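Local coordinates for protein galactan 1,3-beta-galactosidase (Phanerochaete chrysosporium, PDB 7BYS) that probably removes galactose units from the ends of beta-1,3-galactan chains of arabinogalactan, pairing a family 43 glycoside hydrolase domain with a calcium-binding carbohydrate-binding module, at residues Y94-F98 with N170-V174; A107-A113 with Y124-P130; H353-F359 with L421-Y427; V371-G375 with L401-S407. One frame throughout, in Å; residues are numbered along the deposited sequence.

Interaction 1: Y94-F98 with N170-V174; sequences YVMWF and NYYNV. With NAG (2-acetamido-2-deoxy-beta-D-glucopyranose), chain D.
Trp97 and Val95, alternate residues on one face of strand 93-101, meet the loop 170-174 in quite different ways, a small example of how a blade of a beta-propeller grips the next. Trp97 arrives edge first. Its indole NE1 donates to the backbone O of Tyr171 at 2.9 Å, and that oxygen lies close to the plane of the ring, although the bond is bent to 140° at the hydrogen and the donor is tilted from the carbonyl plane. With CG anti to the carbonyl carbon (chi1 -72°), the indole reaches out along the loop, so that beyond NE1 its six-membered ring follows the chain: CZ2 sits 3.8 Å from Asn173 N, also at the ring edge, and CH2 ends 4.1 Å from Val174 CG2.

Val95 uses both methyls. CG1 lies 3.4 Å from Tyr171 O, the oxygen already held by the indole, while CG2 packs 4.2 Å from Tyr171 CB and approaches the edge of the Tyr172 ring at CE1. The Tyr171 ring itself turns away, and its OH bonds to Gln148 and Gln142; the OH of Tyr172 goes to Glu93. Asn170 CB covers one face of the Tyr172 ring, 3.5 Å above the ring plane, over its centre. On the outer side of the loop Asn173 ND2 carries an N-linked NAG through C1.

Strand 93-101 lies between strands 79-88 and 109-115, and Trp97 also rests on Val110 and Val112 of the latter. The loop connects strands 161-167 and 174-181 of the following four-stranded sheet.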
# COMPACT_ATOMS: atom_id res chain seq x y z
N TYR A 94 6.55 16.70 18.29
CA TYR A 94 6.29 15.89 17.11
C TYR A 94 6.33 16.78 15.88
O TYR A 94 5.75 17.86 15.87
CB TYR A 94 4.93 15.19 17.22
CG TYR A 94 4.89 14.23 18.38
CD1 TYR A 94 5.28 12.91 18.22
CD2 TYR A 94 4.53 14.66 19.65
CE1 TYR A 94 5.29 12.03 19.29
CE2 TYR A 94 4.53 13.80 20.71
CZ TYR A 94 4.90 12.49 20.53
OH TYR A 94 4.89 11.64 21.61
N VAL A 95 7.05 16.33 14.86
CA VAL A 95 7.26 17.12 13.65
C VAL A 95 6.75 16.31 12.47
O VAL A 95 7.23 15.19 12.23
CB VAL A 95 8.72 17.53 13.47
CG1 VAL A 95 8.84 18.49 12.31
CG2 VAL A 95 9.26 18.16 14.77
N MET A 96 5.78 16.88 11.76
CA MET A 96 5.21 16.29 10.56
C MET A 96 5.81 16.95 9.33
O MET A 96 5.86 18.18 9.24
CB MET A 96 3.69 16.47 10.54
CG MET A 96 3.02 15.89 9.30
SD MET A 96 1.26 16.35 9.23
CE MET A 96 0.61 15.53 10.69
N TRP A 97 6.26 16.14 8.37
CA TRP A 97 6.63 16.62 7.04
C TRP A 97 5.67 16.03 6.01
O TRP A 97 5.11 14.94 6.21
CB TRP A 97 8.07 16.23 6.67
CG TRP A 97 9.12 16.99 7.41
CD1 TRP A 97 9.26 17.05 8.77
CD2 TRP A 97 10.17 17.78 6.85
NE1 TRP A 97 10.34 17.86 9.08
CE2 TRP A 97 10.91 18.31 7.92
CE3 TRP A 97 10.54 18.11 5.54
CZ2 TRP A 97 12.01 19.15 7.72
CZ3 TRP A 97 11.64 18.95 5.34
CH2 TRP A 97 12.36 19.45 6.43
N PHE A 98 5.47 16.75 4.91
CA PHE A 98 4.61 16.25 3.85
C PHE A 98 5.01 16.89 2.53
O PHE A 98 5.67 17.93 2.50
CB PHE A 98 3.12 16.46 4.16
CG PHE A 98 2.75 17.89 4.50
CD1 PHE A 98 2.78 18.33 5.82
CD2 PHE A 98 2.35 18.77 3.51
CE1 PHE A 98 2.41 19.64 6.14
CE2 PHE A 98 1.98 20.08 3.83
CZ PHE A 98 2.02 20.51 5.14
N ASN A 170 16.31 20.63 14.93
CA ASN A 170 14.90 20.82 15.24
C ASN A 170 13.99 20.01 14.34
O ASN A 170 12.78 19.97 14.58
CB ASN A 170 14.53 22.30 15.08
CG ASN A 170 15.22 23.18 16.09
OD1 ASN A 170 15.36 22.82 17.26
ND2 ASN A 170 15.67 24.34 15.63
N TYR A 171 14.55 19.37 13.31
CA TYR A 171 13.75 18.73 12.25
C TYR A 171 12.90 19.75 11.49
O TYR A 171 11.82 19.42 10.98
CB TYR A 171 12.87 17.58 12.77
CG TYR A 171 13.53 16.47 13.55
CD1 TYR A 171 14.89 16.19 13.44
CD2 TYR A 171 12.77 15.67 14.40
CE1 TYR A 171 15.47 15.13 14.16
CE2 TYR A 171 13.33 14.62 15.11
CZ TYR A 171 14.68 14.35 15.00
OH TYR A 171 15.24 13.29 15.69
N TYR A 172 13.33 21.01 11.41
CA TYR A 172 12.54 22.06 10.78
C TYR A 172 12.99 22.38 9.36
O TYR A 172 12.23 23.00 8.61
CB TYR A 172 12.62 23.38 11.57
CG TYR A 172 11.92 23.40 12.91
CD1 TYR A 172 11.11 22.35 13.34
CD2 TYR A 172 12.07 24.50 13.75
CE1 TYR A 172 10.47 22.39 14.57
CE2 TYR A 172 11.45 24.55 14.98
CZ TYR A 172 10.65 23.51 15.39
OH TYR A 172 10.04 23.58 16.63
N ASN A 173 14.20 21.99 8.99
CA ASN A 173 14.79 22.44 7.74
C ASN A 173 15.88 21.45 7.34
O ASN A 173 16.41 20.71 8.16
CB ASN A 173 15.33 23.86 7.91
CG ASN A 173 15.85 24.46 6.62
OD1 ASN A 173 15.38 24.12 5.53
ND2 ASN A 173 16.84 25.34 6.75
N VAL A 174 16.20 21.45 6.04
CA VAL A 174 17.25 20.61 5.50
C VAL A 174 18.56 21.38 5.56
O VAL A 174 18.64 22.53 5.10
CB VAL A 174 16.91 20.21 4.05
CG1 VAL A 174 18.08 19.51 3.42
CG2 VAL A 174 15.65 19.36 4.01
C1 NAG D . 17.45 26.00 5.62
C2 NAG D . 17.38 27.52 5.71
C3 NAG D . 18.06 28.19 4.56
C4 NAG D . 19.45 27.67 4.36
C5 NAG D . 19.44 26.15 4.23
C6 NAG D . 20.81 25.60 3.99
C7 NAG D . 14.91 27.61 4.81
C8 NAG D . 13.47 28.09 5.04
N2 NAG D . 15.93 27.93 5.81
O3 NAG D . 18.10 29.62 4.79
O4 NAG D . 20.02 28.26 3.18
O5 NAG D . 18.88 25.55 5.45
O6 NAG D . 21.50 25.50 5.21
O7 NAG D . 15.17 27.00 3.81

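Interaction 2: A107-A113 with Y124-P130; sequences AAMVGVA and YKGSFKP
Strands 109-113 and 124-128 run antiparallel, their axes 4.5 Å apart at closest approach and 167° between their directions, with Val110 and Phe128 as a hydrogen-bonded pair: Val110 N reaches Phe128 O at 2.8 Å, and Phe128 N returns to Val110 O. The same two residues meet through their side chains. Val110 CG2 stands over one face of the Phe128 ring, 3.7 Å from its centroid and 16° off the normal, a CH-pi contact. Phe128 CG lies between its backbone N and carbonyl carbon (chi1 59°), which folds the ring back across the neighbouring strand, where Val112 CG2 also touches CE1 at 3.8 Å.

The face bearing Ser127 and Tyr124 is polar in part. Tyr124 OH and Ser127 OG share a hydrogen bond of 2.6 Å, with Gly126 N lying over the tyrosine ring. Past the paired strands, Lys129 runs extended until a bend at its last torsion brings NZ to Ala107 O at 2.9 Å and Ala108 O at 3.2 Å, above both carbonyl planes; NZ also forms a salt bridge with Asp134. A methionine in its place would probably leave Asp134 without its charged mate and the turn at Ala107 and Ala108 less firmly tied.

The hairpin closes one side of its four-stranded sheet: strand 93-101 flanks 109-115, strand 123-128 is outermost, and Val110 and Pro130 pack on Leu152 of strand 150-156.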
# COMPACT_ATOMS: atom_id res chain seq x y z
N ALA A 107 4.62 23.18 -7.99
CA ALA A 107 5.26 23.89 -6.89
C ALA A 107 6.38 23.09 -6.23
O ALA A 107 7.39 23.68 -5.82
CB ALA A 107 4.21 24.29 -5.84
N ALA A 108 6.22 21.77 -6.10
CA ALA A 108 7.27 20.85 -5.66
C ALA A 108 7.95 21.31 -4.37
O ALA A 108 9.16 21.55 -4.32
CB ALA A 108 8.29 20.61 -6.77
N MET A 109 7.16 21.38 -3.30
CA MET A 109 7.66 21.80 -2.00
C MET A 109 7.43 20.73 -0.94
O MET A 109 6.74 19.73 -1.16
CB MET A 109 6.98 23.11 -1.57
CG MET A 109 7.33 24.27 -2.47
SD MET A 109 6.29 25.71 -2.15
CE MET A 109 7.04 26.92 -3.23
N VAL A 110 8.06 20.94 0.22
CA VAL A 110 7.73 20.22 1.43
C VAL A 110 6.94 21.17 2.31
O VAL A 110 7.03 22.40 2.19
CB VAL A 110 8.96 19.67 2.20
CG1 VAL A 110 9.69 18.60 1.41
CG2 VAL A 110 9.90 20.81 2.60
N GLY A 111 6.13 20.61 3.20
CA GLY A 111 5.50 21.37 4.26
C GLY A 111 5.86 20.76 5.60
O GLY A 111 6.16 19.56 5.69
N VAL A 112 5.84 21.59 6.65
CA VAL A 112 6.19 21.19 8.01
C VAL A 112 5.10 21.65 8.96
O VAL A 112 4.55 22.76 8.81
CB VAL A 112 7.57 21.73 8.44
CG1 VAL A 112 7.91 21.26 9.85
CG2 VAL A 112 8.65 21.28 7.46
N ALA A 113 4.75 20.80 9.92
CA ALA A 113 3.81 21.16 10.98
C ALA A 113 4.27 20.50 12.27
O ALA A 113 5.00 19.50 12.24
CB ALA A 113 2.36 20.77 10.64
N TYR A 124 0.65 24.21 11.21
CA TYR A 124 1.43 24.33 9.99
C TYR A 124 2.40 25.50 10.10
O TYR A 124 2.02 26.59 10.54
CB TYR A 124 0.45 24.54 8.85
CG TYR A 124 1.00 24.89 7.49
CD1 TYR A 124 1.87 24.05 6.81
CD2 TYR A 124 0.58 26.05 6.84
CE1 TYR A 124 2.34 24.36 5.54
CE2 TYR A 124 1.04 26.38 5.59
CZ TYR A 124 1.91 25.53 4.94
OH TYR A 124 2.35 25.88 3.69
N LYS A 125 3.64 25.27 9.70
CA LYS A 125 4.71 26.26 9.78
C LYS A 125 5.07 26.85 8.43
O LYS A 125 5.89 27.78 8.38
CB LYS A 125 5.97 25.63 10.39
CG LYS A 125 5.79 25.07 11.79
CD LYS A 125 5.39 26.16 12.78
CE LYS A 125 6.21 26.07 14.06
NZ LYS A 125 7.68 26.02 13.80
N GLY A 126 4.50 26.35 7.34
CA GLY A 126 4.87 26.82 6.03
C GLY A 126 5.47 25.76 5.12
O GLY A 126 5.89 24.69 5.57
N SER A 127 5.50 26.07 3.83
CA SER A 127 6.07 25.18 2.83
C SER A 127 7.27 25.83 2.16
O SER A 127 7.36 27.06 2.06
CB SER A 127 5.02 24.82 1.78
OG SER A 127 3.90 24.19 2.39
N PHE A 128 8.19 24.99 1.68
CA PHE A 128 9.41 25.50 1.06
C PHE A 128 10.05 24.43 0.18
O PHE A 128 9.70 23.25 0.24
CB PHE A 128 10.40 26.01 2.12
CG PHE A 128 10.82 24.95 3.12
CD1 PHE A 128 10.07 24.70 4.26
CD2 PHE A 128 11.96 24.20 2.90
CE1 PHE A 128 10.47 23.72 5.17
CE2 PHE A 128 12.36 23.23 3.80
CZ PHE A 128 11.61 23.00 4.93
N LYS A 129 11.00 24.88 -0.67
CA LYS A 129 11.82 23.97 -1.47
C LYS A 129 13.10 23.65 -0.71
O LYS A 129 13.86 24.58 -0.39
CB LYS A 129 12.18 24.61 -2.79
CG LYS A 129 11.05 24.67 -3.81
CD LYS A 129 11.60 25.10 -5.17
CE LYS A 129 10.55 24.99 -6.27
NZ LYS A 129 10.21 23.58 -6.56
N PRO A 130 13.39 22.38 -0.43
CA PRO A 130 14.60 22.04 0.33
C PRO A 130 15.87 22.36 -0.44
O PRO A 130 16.07 21.90 -1.58
CB PRO A 130 14.46 20.53 0.57
CG PRO A 130 13.53 20.06 -0.48
CD PRO A 130 12.58 21.20 -0.75

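Interaction 3: H353-F359 with L421-Y427; sequences HWVALYF and LDKIIVY. With CA (calcium ion), chain F.
Val355, Leu357, Ile424 and Val426 form the buried side of this antiparallel pair, where aliphatic side chains lie alongside one another. Leu357 CD2 lies 3.7 Å from Ile424 CG2, the two side chains pointing the same way, while Val355 CG1 meets both Ile424 CB and Val426 CG2. The opposite face, with Tyr358, Lys423 and Ile425, is partly exposed to solvent and more polar, yet still closely packed. There Lys423 extends over the Tyr358 ring: CE stands 4.0 Å from the centroid, almost on the normal, and NZ follows at 4.9 Å in a cation-pi contact. Ile425 CD1 presses on the same ring at CE1, 3.5 Å away. The hydroxyls of Tyr358 and Tyr427 both bond to Asp288 in a loop.

At the chain end, His353 ND1 donates to the terminal carboxylate oxygen Tyr427 O at 2.6 Å, on a lone pair in the carbonyl plane and within the imidazole plane. Having its other nitrogen bonded to Gly350 O helps fix the ring's rotation, and the carboxylate would probably favour a charged imidazole.

At the far end Asp422 and Lys423 both face Tyr358, a classic beta bulge, with Asp422 N bonded to Tyr358 O at 2.8 Å. Asp422 binds calcium through O and through OD1 at 2.3 Å; Glu308, Glu310, Ser327 and Lys330 complete the protein ligands. A metal site beside paired strands of a beta-sandwich is characteristic of carbohydrate-binding modules such as CBM35.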
# COMPACT_ATOMS: atom_id res chain seq x y z
N HIS A 353 -15.14 -16.75 5.85
CA HIS A 353 -13.81 -17.08 5.37
C HIS A 353 -13.38 -16.09 4.29
O HIS A 353 -14.16 -15.77 3.39
CB HIS A 353 -13.78 -18.50 4.81
CG HIS A 353 -13.93 -19.54 5.87
ND1 HIS A 353 -12.86 -20.21 6.41
CD2 HIS A 353 -15.03 -20.00 6.52
CE1 HIS A 353 -13.29 -21.05 7.34
NE2 HIS A 353 -14.60 -20.93 7.43
N TRP A 354 -12.14 -15.63 4.40
CA TRP A 354 -11.54 -14.87 3.31
C TRP A 354 -11.21 -15.80 2.16
O TRP A 354 -10.63 -16.87 2.36
CB TRP A 354 -10.27 -14.19 3.80
CG TRP A 354 -10.54 -12.97 4.57
CD1 TRP A 354 -10.34 -12.78 5.91
CD2 TRP A 354 -11.10 -11.74 4.08
NE1 TRP A 354 -10.72 -11.52 6.27
CE2 TRP A 354 -11.19 -10.86 5.17
CE3 TRP A 354 -11.50 -11.30 2.81
CZ2 TRP A 354 -11.68 -9.56 5.04
CZ3 TRP A 354 -12.00 -10.01 2.69
CH2 TRP A 354 -12.08 -9.16 3.79
N VAL A 355 -11.57 -15.38 0.95
CA VAL A 355 -11.27 -16.13 -0.26
C VAL A 355 -10.52 -15.20 -1.22
O VAL A 355 -11.00 -14.10 -1.52
CB VAL A 355 -12.56 -16.67 -0.91
CG1 VAL A 355 -12.23 -17.48 -2.15
CG2 VAL A 355 -13.36 -17.52 0.10
N ALA A 356 -9.36 -15.63 -1.67
CA ALA A 356 -8.58 -14.87 -2.63
C ALA A 356 -8.93 -15.33 -4.04
O ALA A 356 -8.85 -16.53 -4.35
CB ALA A 356 -7.09 -15.05 -2.38
N LEU A 357 -9.29 -14.39 -4.90
CA LEU A 357 -9.61 -14.67 -6.29
C LEU A 357 -8.40 -14.30 -7.14
O LEU A 357 -8.01 -13.12 -7.19
CB LEU A 357 -10.84 -13.88 -6.74
CG LEU A 357 -12.07 -13.86 -5.82
CD1 LEU A 357 -13.19 -13.04 -6.45
CD2 LEU A 357 -12.52 -15.26 -5.49
N TYR A 358 -7.79 -15.30 -7.77
CA TYR A 358 -6.64 -15.09 -8.65
C TYR A 358 -7.14 -14.97 -10.08
O TYR A 358 -7.80 -15.88 -10.60
CB TYR A 358 -5.65 -16.25 -8.52
CG TYR A 358 -4.84 -16.20 -7.26
CD1 TYR A 358 -5.41 -16.45 -6.01
CD2 TYR A 358 -3.48 -15.89 -7.31
CE1 TYR A 358 -4.65 -16.37 -4.85
CE2 TYR A 358 -2.72 -15.82 -6.16
CZ TYR A 358 -3.32 -16.05 -4.94
OH TYR A 358 -2.53 -15.98 -3.81
N PHE A 359 -6.85 -13.85 -10.72
CA PHE A 359 -7.43 -13.55 -12.03
C PHE A 359 -6.39 -12.80 -12.86
O PHE A 359 -5.42 -12.24 -12.34
CB PHE A 359 -8.68 -12.67 -11.87
CG PHE A 359 -8.36 -11.30 -11.33
CD1 PHE A 359 -8.05 -10.27 -12.20
CD2 PHE A 359 -8.29 -11.09 -9.96
CE1 PHE A 359 -7.71 -9.02 -11.70
CE2 PHE A 359 -7.96 -9.85 -9.46
CZ PHE A 359 -7.66 -8.81 -10.33
N LEU A 421 -10.53 -16.07 -14.68
CA LEU A 421 -10.33 -16.60 -13.34
C LEU A 421 -9.38 -17.79 -13.38
O LEU A 421 -9.64 -18.79 -14.06
CB LEU A 421 -11.66 -17.00 -12.72
CG LEU A 421 -11.62 -17.35 -11.22
CD1 LEU A 421 -11.30 -16.12 -10.36
CD2 LEU A 421 -12.95 -17.97 -10.79
N ASP A 422 -8.26 -17.68 -12.65
CA ASP A 422 -7.22 -18.70 -12.60
C ASP A 422 -7.52 -19.75 -11.54
O ASP A 422 -7.52 -20.95 -11.83
CB ASP A 422 -5.88 -18.02 -12.31
CG ASP A 422 -4.71 -18.97 -12.31
OD1 ASP A 422 -4.88 -20.16 -12.64
OD2 ASP A 422 -3.59 -18.52 -11.97
N LYS A 423 -7.73 -19.31 -10.30
CA LYS A 423 -7.99 -20.19 -9.18
C LYS A 423 -8.51 -19.33 -8.04
O LYS A 423 -8.50 -18.09 -8.12
CB LYS A 423 -6.73 -20.94 -8.73
CG LYS A 423 -5.58 -20.05 -8.26
CD LYS A 423 -4.50 -20.89 -7.58
CE LYS A 423 -3.47 -20.01 -6.91
NZ LYS A 423 -2.61 -20.83 -6.00
N ILE A 424 -8.96 -19.99 -6.97
CA ILE A 424 -9.30 -19.33 -5.72
C ILE A 424 -8.55 -20.04 -4.60
O ILE A 424 -8.20 -21.21 -4.71
CB ILE A 424 -10.83 -19.28 -5.43
CG1 ILE A 424 -11.39 -20.68 -5.09
CG2 ILE A 424 -11.59 -18.66 -6.61
CD1 ILE A 424 -12.85 -20.66 -4.66
N ILE A 425 -8.27 -19.30 -3.54
CA ILE A 425 -7.72 -19.88 -2.31
C ILE A 425 -8.65 -19.51 -1.17
O ILE A 425 -8.94 -18.33 -0.95
CB ILE A 425 -6.28 -19.41 -2.02
CG1 ILE A 425 -5.37 -19.65 -3.23
CG2 ILE A 425 -5.76 -20.15 -0.79
CD1 ILE A 425 -3.90 -19.24 -3.00
N VAL A 426 -9.13 -20.53 -0.47
CA VAL A 426 -10.05 -20.36 0.64
C VAL A 426 -9.27 -20.48 1.94
O VAL A 426 -8.66 -21.52 2.22
CB VAL A 426 -11.18 -21.41 0.59
CG1 VAL A 426 -12.08 -21.27 1.81
CG2 VAL A 426 -11.99 -21.26 -0.70
N TYR A 427 -9.30 -19.42 2.74
CA TYR A 427 -8.56 -19.36 3.99
C TYR A 427 -9.50 -19.60 5.17
O TYR A 427 -10.72 -19.72 5.00
CB TYR A 427 -7.86 -18.01 4.13
CG TYR A 427 -6.78 -17.80 3.09
CD1 TYR A 427 -5.51 -18.30 3.28
CD2 TYR A 427 -7.06 -17.13 1.90
CE1 TYR A 427 -4.52 -18.14 2.34
CE2 TYR A 427 -6.07 -16.95 0.95
CZ TYR A 427 -4.81 -17.46 1.18
OH TYR A 427 -3.80 -17.31 0.26
OXT TYR A 427 -9.06 -19.67 6.31
CA CA F . -5.74 -22.26 -13.09

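Interaction 4: V371-G375 with L401-S407; sequences VSVNG and LNSGENS
Asn374 turns its side-chain amide to Asn406 and Ser407 and uses both ends of it. Its CG is anti to the carbonyl carbon (chi1 -60°), which carries the amide across to the neighbouring strand. OD1 accepts from Ser407 N at 2.9 Å in a nearly straight bond, 170° at the hydrogen, while ND2 donates to Asn406 OD1 at 2.9 Å, on a lone pair and within the plane of the donating amide. The two amide planes are 30° apart. The backbone joins in, with Asn374 N bonded to Ser407 O.

Asn406 is itself positioned by further bonds. Its OD1 also accepts from Asn402 N at 2.8 Å, and its ND2 gives to Asn402 O, so that one buried side chain bridges the turn and is held flat at both ends; ND2 has a further partner in Val346 O. An aspartate in place of Asn374 would probably lose the donor to Asn406 and set a carboxylate oxygen against that carbonyl oxygen.

Val373 CG1 also meets Leu401 CD2 at 3.7 Å, the side chains crossing at about a right angle. A water bound by Ser372 O, Gly375 N and Ser407 OG fills in beside the backbone.

Here asparagine side chains extend the pairing where strand 367-373 ends beside the start of strand 405-410, and a corner turn carries the chain from one sheet of the CBM beta-sandwich to the other.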
# COMPACT_ATOMS: atom_id res chain seq x y z
N VAL A 371 -20.11 -12.95 -7.40
CA VAL A 371 -19.78 -14.12 -6.60
C VAL A 371 -21.01 -14.49 -5.78
O VAL A 371 -21.54 -13.67 -5.02
CB VAL A 371 -18.57 -13.86 -5.67
CG1 VAL A 371 -18.22 -15.12 -4.90
CG2 VAL A 371 -17.36 -13.37 -6.47
N SER A 372 -21.47 -15.74 -5.93
CA SER A 372 -22.64 -16.24 -5.23
C SER A 372 -22.27 -17.54 -4.54
O SER A 372 -21.70 -18.44 -5.17
CB SER A 372 -23.75 -16.49 -6.25
OG SER A 372 -24.76 -17.34 -5.72
N VAL A 373 -22.59 -17.65 -3.26
CA VAL A 373 -22.27 -18.83 -2.47
C VAL A 373 -23.54 -19.64 -2.27
O VAL A 373 -24.53 -19.11 -1.74
CB VAL A 373 -21.65 -18.46 -1.11
CG1 VAL A 373 -21.31 -19.72 -0.33
CG2 VAL A 373 -20.41 -17.59 -1.32
N ASN A 374 -23.51 -20.90 -2.66
CA ASN A 374 -24.64 -21.82 -2.47
C ASN A 374 -25.95 -21.21 -2.99
O ASN A 374 -27.01 -21.36 -2.38
CB ASN A 374 -24.75 -22.25 -1.01
CG ASN A 374 -23.51 -22.95 -0.52
OD1 ASN A 374 -22.95 -23.79 -1.23
ND2 ASN A 374 -23.06 -22.61 0.68
N GLY A 375 -25.86 -20.50 -4.11
CA GLY A 375 -27.02 -19.88 -4.70
C GLY A 375 -27.52 -18.63 -4.01
O GLY A 375 -28.62 -18.16 -4.34
N LEU A 401 -19.63 -19.41 4.54
CA LEU A 401 -19.71 -20.78 4.07
C LEU A 401 -20.39 -21.65 5.13
O LEU A 401 -20.51 -21.26 6.30
CB LEU A 401 -18.32 -21.34 3.77
CG LEU A 401 -17.44 -20.54 2.81
CD1 LEU A 401 -16.06 -21.16 2.71
CD2 LEU A 401 -18.11 -20.49 1.45
N ASN A 402 -20.84 -22.82 4.70
CA ASN A 402 -21.46 -23.78 5.60
C ASN A 402 -20.47 -24.89 5.93
O ASN A 402 -19.54 -25.16 5.17
CB ASN A 402 -22.72 -24.39 4.98
CG ASN A 402 -23.80 -23.37 4.72
OD1 ASN A 402 -23.94 -22.40 5.48
ND2 ASN A 402 -24.56 -23.57 3.66
N SER A 403 -20.69 -25.55 7.07
CA SER A 403 -19.91 -26.74 7.37
C SER A 403 -20.19 -27.81 6.32
O SER A 403 -21.34 -28.04 5.93
CB SER A 403 -20.26 -27.26 8.76
OG SER A 403 -19.27 -28.18 9.20
N GLY A 404 -19.12 -28.45 5.86
CA GLY A 404 -19.26 -29.42 4.79
C GLY A 404 -18.89 -28.84 3.44
O GLY A 404 -17.95 -28.04 3.34
N GLU A 405 -19.62 -29.22 2.41
CA GLU A 405 -19.30 -28.81 1.05
C GLU A 405 -20.10 -27.57 0.66
O GLU A 405 -21.24 -27.39 1.08
CB GLU A 405 -19.57 -29.94 0.06
CG GLU A 405 -18.93 -31.27 0.45
CD GLU A 405 -17.43 -31.32 0.20
OE1 GLU A 405 -16.80 -30.25 0.05
OE2 GLU A 405 -16.87 -32.44 0.15
N ASN A 406 -19.47 -26.72 -0.14
CA ASN A 406 -20.07 -25.48 -0.59
C ASN A 406 -19.79 -25.33 -2.07
O ASN A 406 -18.86 -25.91 -2.61
CB ASN A 406 -19.44 -24.28 0.12
CG ASN A 406 -19.74 -24.26 1.60
OD1 ASN A 406 -20.71 -23.65 2.03
ND2 ASN A 406 -18.90 -24.93 2.38
N SER A 407 -20.63 -24.52 -2.73
CA SER A 407 -20.41 -24.12 -4.11
C SER A 407 -20.27 -22.61 -4.20
O SER A 407 -20.94 -21.87 -3.47
CB SER A 407 -21.60 -24.55 -4.99
OG SER A 407 -22.67 -23.63 -4.90
O HOH W 1 -23.44 -20.64 -5.86

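In the fold
Along the chain, interaction 1 closes a loop of 71 residues in the catalytic half, from strand 93-101 to the loop after strand 161-167, and interaction 2, a hairpin, is nested within it. The two touch: Met96 and Phe98 probably hydrogen-bond with Ala113 and Gly111 within one sheet, while Phe128 packs on Asn173 and Tyr172 and ties it to the next. Both close before the carbohydrate-binding module begins its own pair. There interaction 3 joins 353-359 to the C terminus, and interaction 4 is nested inside, Leu401 meeting Val426 and His353 of its own sheet and Val371 meeting Leu357 across the sandwich. Interactions 1 and 3 lie about 43 Å apart, centre to centre.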